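Local coordinates for occlusion-derived virus envelope protein E66 (Autographa californica nucleopolyhedrovirus, PDB 3VSN) that degrades non-sulfated chondroitin as a lyase of the viral envelope and is essential for oral infectivity, possibly by digesting the chondroitin sulfate barrier of the host midgut, at residues 46-51 / 310-315; 288-293 / 369-374. One frame throughout, in Å; residues are numbered along the deposited sequence.

Interaction 1: 46-51 / 310-315; sequences FSQKAE and GNFITY
N311 and Q48 exchange side-chain amide hydrogen bonds with each other's segment. N311 ND2 donates a hydrogen bond to S47 O at 2.9 Å, coming from above the carbonyl plane, 44° out of it, while the acceptor stays close to the plane of the asparagine amide. The second bond runs the other way: Q48 NE2 donates to N311 O at 3.1 Å, nearly straight at 166°. Q48 reaches this carbonyl because its chain, with CG beside the backbone N, is extended at chi2 (-176°), carrying the amide across the contact. Each segment thus supplies one amide donor and one backbone acceptor. Around these bonds, S47 OG lies 3.5 Å from N311 CB, although its own hydrogen bond goes back to Y44 O in the preceding helical turn. F312 closes the contact on the buried side: Q48 O lies at its ring edge, near the ring plane, 3.4 Å from F312 CE1, and Q48 CB is 4.1 Å from F312 CE1. The same ring stacks with Y259 and touches I256 and I283. Here the C-terminal part of helix 29-48 meets the loop between helix 276-284 and strand 318-322, tying the start of the alpha/alpha-toroid domain to the chain leading out of it.

Interaction 2: 288-293 / 369-374; sequences SPEGVV and WNRRGR
E290 and R371 form a side-on salt bridge in which two nitrogens of the guanidinium face the two carboxylate oxygens. R371 NH2 donates to the syn lone pair of E290 OE2 at 3.0 Å, near the guanidinium plane; R371 NE reaches E290 OE1 at 3.0 Å, also on the syn side but 35° out of the carboxylate plane. The two groups are twisted 55° apart, so the fork is not flat. Bends in both chains, at chi2 of E290 and chi3 of R371, turn the charged ends together as the chains cross at roughly a right angle. P289 CG lies 3.5 Å from R371 NH2, and R371 NH1 is held by S332 O. This is the more open part of the contact, where a water bridges E290 OE2 and R371 O, 2.9 Å from the latter. The packed part is apolar and buried: V292 CG1 approaches the W369 indole, 4.2 Å from W369 CD2, and both side chains touch Y336. Two type I beta turns meet here, S288 to G291 and N370 to G373, the second carrying an Asx turn from N370 OD1 to R372 N, at the end of edge strand 367-370 of a four-stranded antiparallel sheet.

How the interactions relate
The long connection from helix 276-284 to strand 318-322 takes part in both contacts: residues 288-293 face the end of the sheet strand in interaction 2, and residues 310-315 face the C-terminal part of helix 29-48 in interaction 1. The contact centres are about 15 Å apart, and Y315 spans the step, its CE2 packing 3.4 Å from S288 N. Interaction 1 is the one near catalysis, with the F312 side chain about 10 Å from that of the proton donor Y254. A glycerol, probably from the crystallisation liquor, lies about 5 Å from the Q48 side chain and is hydrogen-bonded to T314 OG1. Interaction 2 lies away from the catalytic residues.

Interaction 1: 46-51 / 310-315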
ATOM      1  N   PHE A  46       0.971  -4.299 -19.186  1.00 15.18           N
ATOM      2  CA  PHE A  46      -0.038  -3.247 -19.185  1.00 15.25           C
ATOM      3  C   PHE A  46      -0.876  -3.286 -17.902  1.00 15.15           C
ATOM      4  O   PHE A  46      -1.233  -2.240 -17.362  1.00 15.04           O
ATOM      5  CB  PHE A  46      -0.929  -3.415 -20.417  1.00 15.47           C
ATOM      6  CG  PHE A  46      -1.734  -2.197 -20.778  1.00 15.90           C
ATOM      7  CD1 PHE A  46      -1.116  -0.973 -21.041  1.00 16.07           C
ATOM      8  CD2 PHE A  46      -3.114  -2.290 -20.914  1.00 16.14           C
ATOM      9  CE1 PHE A  46      -1.868   0.137 -21.401  1.00 16.30           C
ATOM     10  CE2 PHE A  46      -3.872  -1.185 -21.277  1.00 16.38           C
ATOM     11  CZ  PHE A  46      -3.248   0.030 -21.521  1.00 16.35           C
ATOM     12  N   SER A  47      -1.163  -4.491 -17.408  1.00 14.85           N
ATOM     13  CA  SER A  47      -1.921  -4.655 -16.158  1.00 14.99           C
ATOM     14  C   SER A  47      -1.166  -4.121 -14.932  1.00 14.81           C
ATOM     15  O   SER A  47      -1.776  -3.840 -13.901  1.00 14.90           O
ATOM     16  CB  SER A  47      -2.359  -6.117 -15.950  1.00 14.91           C
ATOM     17  OG  SER A  47      -1.304  -6.931 -15.458  1.00 14.88           O
ATOM     18  N   GLN A  48       0.150  -3.966 -15.063  1.00 14.86           N
ATOM     19  CA  GLN A  48       0.995  -3.423 -13.998  1.00 14.97           C
ATOM     20  C   GLN A  48       1.193  -1.913 -14.105  1.00 15.02           C
ATOM     21  O   GLN A  48       1.567  -1.267 -13.126  1.00 14.69           O
ATOM     22  CB  GLN A  48       2.370  -4.091 -14.007  1.00 15.10           C
ATOM     23  CG  GLN A  48       2.363  -5.577 -13.694  1.00 15.40           C
ATOM     24  CD  GLN A  48       3.765  -6.152 -13.624  1.00 15.61           C
ATOM     25  OE1 GLN A  48       4.703  -5.611 -14.217  1.00 15.65           O
ATOM     26  NE2 GLN A  48       3.917  -7.252 -12.894  1.00 15.47           N
ATOM     27  N   LYS A  49       0.951  -1.362 -15.295  1.00 15.39           N
ATOM     28  CA  LYS A  49       1.255   0.039 -15.591  1.00 15.90           C
ATOM     29  C   LYS A  49       0.229   0.983 -14.966  1.00 16.17           C
ATOM     30  O   LYS A  49      -0.962   0.901 -15.266  1.00 15.86           O
ATOM     31  CB  LYS A  49       1.332   0.255 -17.110  1.00 16.06           C
ATOM     32  CG  LYS A  49       1.811   1.639 -17.521  1.00 16.38           C
ATOM     33  CD  LYS A  49       1.863   1.781 -19.038  1.00 16.34           C
ATOM     34  CE  LYS A  49       2.623   3.038 -19.438  1.00 16.69           C
ATOM     35  NZ  LYS A  49       2.620   3.224 -20.919  1.00 17.01           N
ATOM     36  N   ALA A  50       0.711   1.884 -14.113  1.00 17.01           N
ATOM     37  CA  ALA A  50      -0.156   2.796 -13.360  1.00 17.86           C
ATOM     38  C   ALA A  50      -0.915   3.785 -14.250  1.00 18.70           C
ATOM     39  O   ALA A  50      -2.125   3.953 -14.100  1.00 18.90           O
ATOM     40  CB  ALA A  50       0.647   3.536 -12.294  1.00 17.95           C
ATOM     41  N   GLU A  51      -0.201   4.427 -15.173  1.00 19.41           N
ATOM     42  CA  GLU A  51      -0.793   5.438 -16.053  1.00 20.20           C
ATOM     43  C   GLU A  51      -1.139   4.820 -17.404  1.00 19.88           C
ATOM     44  O   GLU A  51      -0.247   4.449 -18.175  1.00 19.60           O
ATOM     45  CB  GLU A  51       0.162   6.629 -16.214  1.00 21.47           C
ATOM     46  CG  GLU A  51       0.461   7.341 -14.899  1.00 23.18           C
ATOM     47  CD  GLU A  51       1.692   8.236 -14.939  1.00 24.47           C
ATOM     48  OE1 GLU A  51       2.424   8.259 -15.956  1.00 25.57           O
ATOM     49  OE2 GLU A  51       1.936   8.922 -13.927  1.00 25.57           O
ATOM     50  N   GLY A 310      -2.296  -5.361  -7.360  1.00 14.61           N
ATOM     51  CA  GLY A 310      -2.724  -6.759  -7.360  1.00 14.71           C
ATOM     52  C   GLY A 310      -2.078  -7.585  -8.465  1.00 14.78           C
ATOM     53  O   GLY A 310      -2.034  -8.814  -8.383  1.00 14.60           O
ATOM     54  N   ASN A 311      -1.571  -6.899  -9.492  1.00 14.76           N
ATOM     55  CA  ASN A 311      -0.944  -7.543 -10.648  1.00 14.89           C
ATOM     56  C   ASN A 311       0.584  -7.558 -10.591  1.00 14.85           C
ATOM     57  O   ASN A 311       1.236  -8.058 -11.513  1.00 15.12           O
ATOM     58  CB  ASN A 311      -1.408  -6.865 -11.948  1.00 15.01           C
ATOM     59  CG  ASN A 311      -2.917  -6.850 -12.091  1.00 15.23           C
ATOM     60  OD1 ASN A 311      -3.586  -7.827 -11.773  1.00 15.62           O
ATOM     61  ND2 ASN A 311      -3.460  -5.735 -12.572  1.00 15.22           N
ATOM     62  N   PHE A 312       1.155  -7.015  -9.518  1.00 14.73           N
ATOM     63  CA  PHE A 312       2.613  -6.905  -9.411  1.00 14.81           C
ATOM     64  C   PHE A 312       3.289  -8.252  -9.173  1.00 15.10           C
ATOM     65  O   PHE A 312       4.348  -8.535  -9.748  1.00 14.85           O
ATOM     66  CB  PHE A 312       3.018  -5.934  -8.296  1.00 14.69           C
ATOM     67  CG  PHE A 312       2.815  -4.475  -8.629  1.00 14.48           C
ATOM     68  CD1 PHE A 312       2.323  -4.063  -9.869  1.00 14.52           C
ATOM     69  CD2 PHE A 312       3.160  -3.505  -7.699  1.00 14.52           C
ATOM     70  CE1 PHE A 312       2.157  -2.713 -10.154  1.00 14.27           C
ATOM     71  CE2 PHE A 312       3.003  -2.157  -7.978  1.00 14.56           C
ATOM     72  CZ  PHE A 312       2.494  -1.759  -9.206  1.00 14.43           C
ATOM     73  N   ILE A 313       2.680  -9.060  -8.307  1.00 15.12           N
ATOM     74  CA  ILE A 313       3.233 -10.341  -7.876  1.00 15.66           C
ATOM     75  C   ILE A 313       2.113 -11.366  -7.689  1.00 15.66           C
ATOM     76  O   ILE A 313       0.932 -11.014  -7.711  1.00 15.51           O
ATOM     77  CB  ILE A 313       4.021 -10.213  -6.549  1.00 15.46           C
ATOM     78  CG1 ILE A 313       3.105  -9.739  -5.411  1.00 15.50           C
ATOM     79  CG2 ILE A 313       5.216  -9.281  -6.710  1.00 15.53           C
ATOM     80  CD1 ILE A 313       3.709  -9.898  -4.033  1.00 15.40           C
ATOM     81  N   THR A 314       2.494 -12.632  -7.533  1.00 15.41           N
ATOM     82  CA  THR A 314       1.587 -13.655  -7.030  1.00 15.30           C
ATOM     83  C   THR A 314       1.728 -13.651  -5.512  1.00 14.92           C
ATOM     84  O   THR A 314       2.821 -13.875  -4.984  1.00 14.96           O
ATOM     85  CB  THR A 314       1.911 -15.053  -7.594  1.00 15.60           C
ATOM     86  OG1 THR A 314       1.732 -15.046  -9.013  1.00 16.02           O
ATOM     87  CG2 THR A 314       0.989 -16.116  -6.982  1.00 15.53           C
ATOM     88  N   TYR A 315       0.622 -13.383  -4.822  1.00 14.28           N
ATOM     89  CA  TYR A 315       0.631 -13.208  -3.372  1.00 14.01           C
ATOM     90  C   TYR A 315       0.446 -14.537  -2.640  1.00 13.87           C
ATOM     91  O   TYR A 315      -0.472 -15.292  -2.968  1.00 14.11           O
ATOM     92  CB  TYR A 315      -0.504 -12.271  -2.953  1.00 13.66           C
ATOM     93  CG  TYR A 315      -0.337 -10.818  -3.337  1.00 13.54           C
ATOM     94  CD1 TYR A 315      -0.688 -10.362  -4.612  1.00 13.36           C
ATOM     95  CD2 TYR A 315       0.135  -9.888  -2.411  1.00 13.33           C
ATOM     96  CE1 TYR A 315      -0.555  -9.024  -4.956  1.00 13.12           C
ATOM     97  CE2 TYR A 315       0.276  -8.550  -2.746  1.00 13.14           C
ATOM     98  CZ  TYR A 315      -0.071  -8.123  -4.016  1.00 13.19           C
ATOM     99  OH  TYR A 315       0.057  -6.791  -4.341  1.00 12.98           O
TER

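Interaction 2: 288-293 / 369-374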
ATOM      1  N   SER A 288      -2.475  -6.816  -1.841  1.00 13.57           N
ATOM      2  CA  SER A 288      -3.345  -7.987  -1.944  1.00 13.74           C
ATOM      3  C   SER A 288      -3.750  -8.167  -3.406  1.00 13.78           C
ATOM      4  O   SER A 288      -3.736  -7.198  -4.167  1.00 13.66           O
ATOM      5  CB  SER A 288      -4.588  -7.831  -1.061  1.00 13.76           C
ATOM      6  OG  SER A 288      -5.426  -6.790  -1.530  1.00 13.90           O
ATOM      7  N   PRO A 289      -4.110  -9.402  -3.808  1.00 13.91           N
ATOM      8  CA  PRO A 289      -4.475  -9.647  -5.206  1.00 14.00           C
ATOM      9  C   PRO A 289      -5.620  -8.758  -5.701  1.00 14.19           C
ATOM     10  O   PRO A 289      -5.634  -8.373  -6.871  1.00 14.12           O
ATOM     11  CB  PRO A 289      -4.898 -11.119  -5.203  1.00 13.97           C
ATOM     12  CG  PRO A 289      -4.121 -11.719  -4.080  1.00 13.99           C
ATOM     13  CD  PRO A 289      -4.106 -10.651  -3.023  1.00 13.91           C
ATOM     14  N   GLU A 290      -6.555  -8.424  -4.813  1.00 14.30           N
ATOM     15  CA  GLU A 290      -7.704  -7.586  -5.177  1.00 14.46           C
ATOM     16  C   GLU A 290      -7.355  -6.102  -5.320  1.00 14.28           C
ATOM     17  O   GLU A 290      -8.174  -5.310  -5.793  1.00 14.41           O
ATOM     18  CB  GLU A 290      -8.856  -7.773  -4.175  1.00 14.71           C
ATOM     19  CG  GLU A 290      -9.506  -9.157  -4.198  1.00 15.18           C
ATOM     20  CD  GLU A 290      -8.620 -10.248  -3.612  1.00 15.34           C
ATOM     21  OE1 GLU A 290      -7.878  -9.971  -2.645  1.00 15.56           O
ATOM     22  OE2 GLU A 290      -8.654 -11.388  -4.119  1.00 15.66           O
ATOM     23  N   GLY A 291      -6.148  -5.720  -4.909  1.00 13.90           N
ATOM     24  CA  GLY A 291      -5.711  -4.326  -5.000  1.00 13.59           C
ATOM     25  C   GLY A 291      -5.951  -3.514  -3.736  1.00 13.48           C
ATOM     26  O   GLY A 291      -5.660  -2.314  -3.694  1.00 13.32           O
ATOM     27  N   VAL A 292      -6.486  -4.165  -2.705  1.00 13.35           N
ATOM     28  CA  VAL A 292      -6.689  -3.532  -1.402  1.00 13.18           C
ATOM     29  C   VAL A 292      -5.348  -3.379  -0.676  1.00 13.26           C
ATOM     30  O   VAL A 292      -4.551  -4.324  -0.608  1.00 13.19           O
ATOM     31  CB  VAL A 292      -7.721  -4.302  -0.539  1.00 13.10           C
ATOM     32  CG1 VAL A 292      -7.995  -3.574   0.771  1.00 12.87           C
ATOM     33  CG2 VAL A 292      -9.027  -4.473  -1.311  1.00 12.94           C
ATOM     34  N   VAL A 293      -5.106  -2.169  -0.169  1.00 13.22           N
ATOM     35  CA  VAL A 293      -3.860  -1.816   0.505  1.00 13.36           C
ATOM     36  C   VAL A 293      -4.177  -0.933   1.708  1.00 13.34           C
ATOM     37  O   VAL A 293      -4.978   0.001   1.606  1.00 13.19           O
ATOM     38  CB  VAL A 293      -2.893  -1.036  -0.421  1.00 13.65           C
ATOM     39  CG1 VAL A 293      -1.541  -0.840   0.252  1.00 13.69           C
ATOM     40  CG2 VAL A 293      -2.702  -1.745  -1.754  1.00 13.84           C
ATOM     41  N   TRP A 369     -10.834  -6.638   5.583  1.00 11.86           N
ATOM     42  CA  TRP A 369     -11.693  -6.518   4.423  1.00 12.15           C
ATOM     43  C   TRP A 369     -11.900  -7.875   3.832  1.00 12.15           C
ATOM     44  O   TRP A 369     -10.939  -8.561   3.480  1.00 11.91           O
ATOM     45  CB  TRP A 369     -11.078  -5.583   3.390  1.00 12.38           C
ATOM     46  CG  TRP A 369     -11.050  -4.130   3.800  1.00 12.70           C
ATOM     47  CD1 TRP A 369     -12.040  -3.172   3.600  1.00 12.88           C
ATOM     48  CD2 TRP A 369      -9.962  -3.412   4.483  1.00 12.81           C
ATOM     49  NE1 TRP A 369     -11.653  -1.952   4.100  1.00 12.92           N
ATOM     50  CE2 TRP A 369     -10.419  -2.023   4.637  1.00 12.96           C
ATOM     51  CE3 TRP A 369      -8.706  -3.766   4.964  1.00 12.92           C
ATOM     52  CZ2 TRP A 369      -9.636  -1.053   5.250  1.00 12.89           C
ATOM     53  CZ3 TRP A 369      -7.924  -2.778   5.577  1.00 13.06           C
ATOM     54  CH2 TRP A 369      -8.382  -1.456   5.718  1.00 12.96           C
ATOM     55  N   ASN A 370     -13.165  -8.272   3.736  1.00 12.30           N
ATOM     56  CA  ASN A 370     -13.550  -9.524   3.096  1.00 12.57           C
ATOM     57  C   ASN A 370     -13.087  -9.501   1.642  1.00 12.74           C
ATOM     58  O   ASN A 370     -13.422  -8.580   0.899  1.00 12.45           O
ATOM     59  CB  ASN A 370     -15.075  -9.698   3.183  1.00 12.65           C
ATOM     60  CG  ASN A 370     -15.535 -11.090   2.789  1.00 12.73           C
ATOM     61  OD1 ASN A 370     -15.122 -11.630   1.762  1.00 12.92           O
ATOM     62  ND2 ASN A 370     -16.407 -11.673   3.604  1.00 12.73           N
ATOM     63  N   ARG A 371     -12.307 -10.505   1.244  1.00 13.09           N
ATOM     64  CA  ARG A 371     -11.747 -10.552  -0.112  1.00 13.83           C
ATOM     65  C   ARG A 371     -12.815 -10.619  -1.203  1.00 14.72           C
ATOM     66  O   ARG A 371     -12.566 -10.230  -2.344  1.00 14.93           O
ATOM     67  CB  ARG A 371     -10.750 -11.703  -0.252  1.00 13.50           C
ATOM     68  CG  ARG A 371      -9.452 -11.462   0.507  1.00 13.33           C
ATOM     69  CD  ARG A 371      -8.443 -12.568   0.263  1.00 13.47           C
ATOM     70  NE  ARG A 371      -7.996 -12.601  -1.131  1.00 13.34           N
ATOM     71  CZ  ARG A 371      -7.203 -13.539  -1.643  1.00 13.49           C
ATOM     72  NH1 ARG A 371      -6.749 -14.529  -0.882  1.00 13.39           N
ATOM     73  NH2 ARG A 371      -6.860 -13.480  -2.923  1.00 13.39           N
ATOM     74  N   ARG A 372     -14.003 -11.096  -0.839  1.00 15.84           N
ATOM     75  CA  ARG A 372     -15.140 -11.124  -1.757  1.00 16.98           C
ATOM     76  C   ARG A 372     -16.108  -9.948  -1.562  1.00 16.95           C
ATOM     77  O   ARG A 372     -17.137  -9.857  -2.238  1.00 16.68           O
ATOM     78  CB  ARG A 372     -15.854 -12.477  -1.677  1.00 18.33           C
ATOM     79  CG  ARG A 372     -14.997 -13.614  -2.232  1.00 20.23           C
ATOM     80  CD  ARG A 372     -15.748 -14.928  -2.393  1.00 22.26           C
ATOM     81  NE  ARG A 372     -17.170 -14.721  -2.627  1.00 24.11           N
ATOM     82  CZ  ARG A 372     -18.140 -15.336  -1.956  1.00 25.46           C
ATOM     83  NH1 ARG A 372     -17.858 -16.237  -1.022  1.00 26.62           N
ATOM     84  NH2 ARG A 372     -19.401 -15.063  -2.244  1.00 26.71           N
ATOM     85  N   GLY A 373     -15.751  -9.032  -0.662  1.00 16.93           N
ATOM     86  CA  GLY A 373     -16.557  -7.838  -0.413  1.00 17.17           C
ATOM     87  C   GLY A 373     -16.428  -6.797  -1.512  1.00 17.75           C
ATOM     88  O   GLY A 373     -15.581  -6.917  -2.397  1.00 17.44           O
ATOM     89  N   ARG A 374     -17.281  -5.777  -1.462  1.00 18.23           N
ATOM     90  CA  ARG A 374     -17.171  -4.639  -2.370  1.00 18.92           C
ATOM     91  C   ARG A 374     -15.973  -3.793  -1.961  1.00 17.85           C
ATOM     92  O   ARG A 374     -15.759  -3.556  -0.769  1.00 17.34           O
ATOM     93  CB  ARG A 374     -18.439  -3.778  -2.332  1.00 21.13           C
ATOM     94  CG  ARG A 374     -19.633  -4.338  -3.091  1.00 23.83           C
ATOM     95  CD  ARG A 374     -20.663  -3.242  -3.360  1.00 25.97           C
ATOM     96  NE  ARG A 374     -22.039  -3.718  -3.579  1.00 28.19           N
ATOM     97  CZ  ARG A 374     -22.669  -4.653  -2.862  1.00 28.95           C
ATOM     98  NH1 ARG A 374     -22.073  -5.250  -1.837  1.00 30.20           N
ATOM     99  NH2 ARG A 374     -23.915  -4.988  -3.165  1.00 30.10           N
TER
HETATM  100  O   HOH W   1     -11.832 -12.019  -4.453  1.00 34.30           O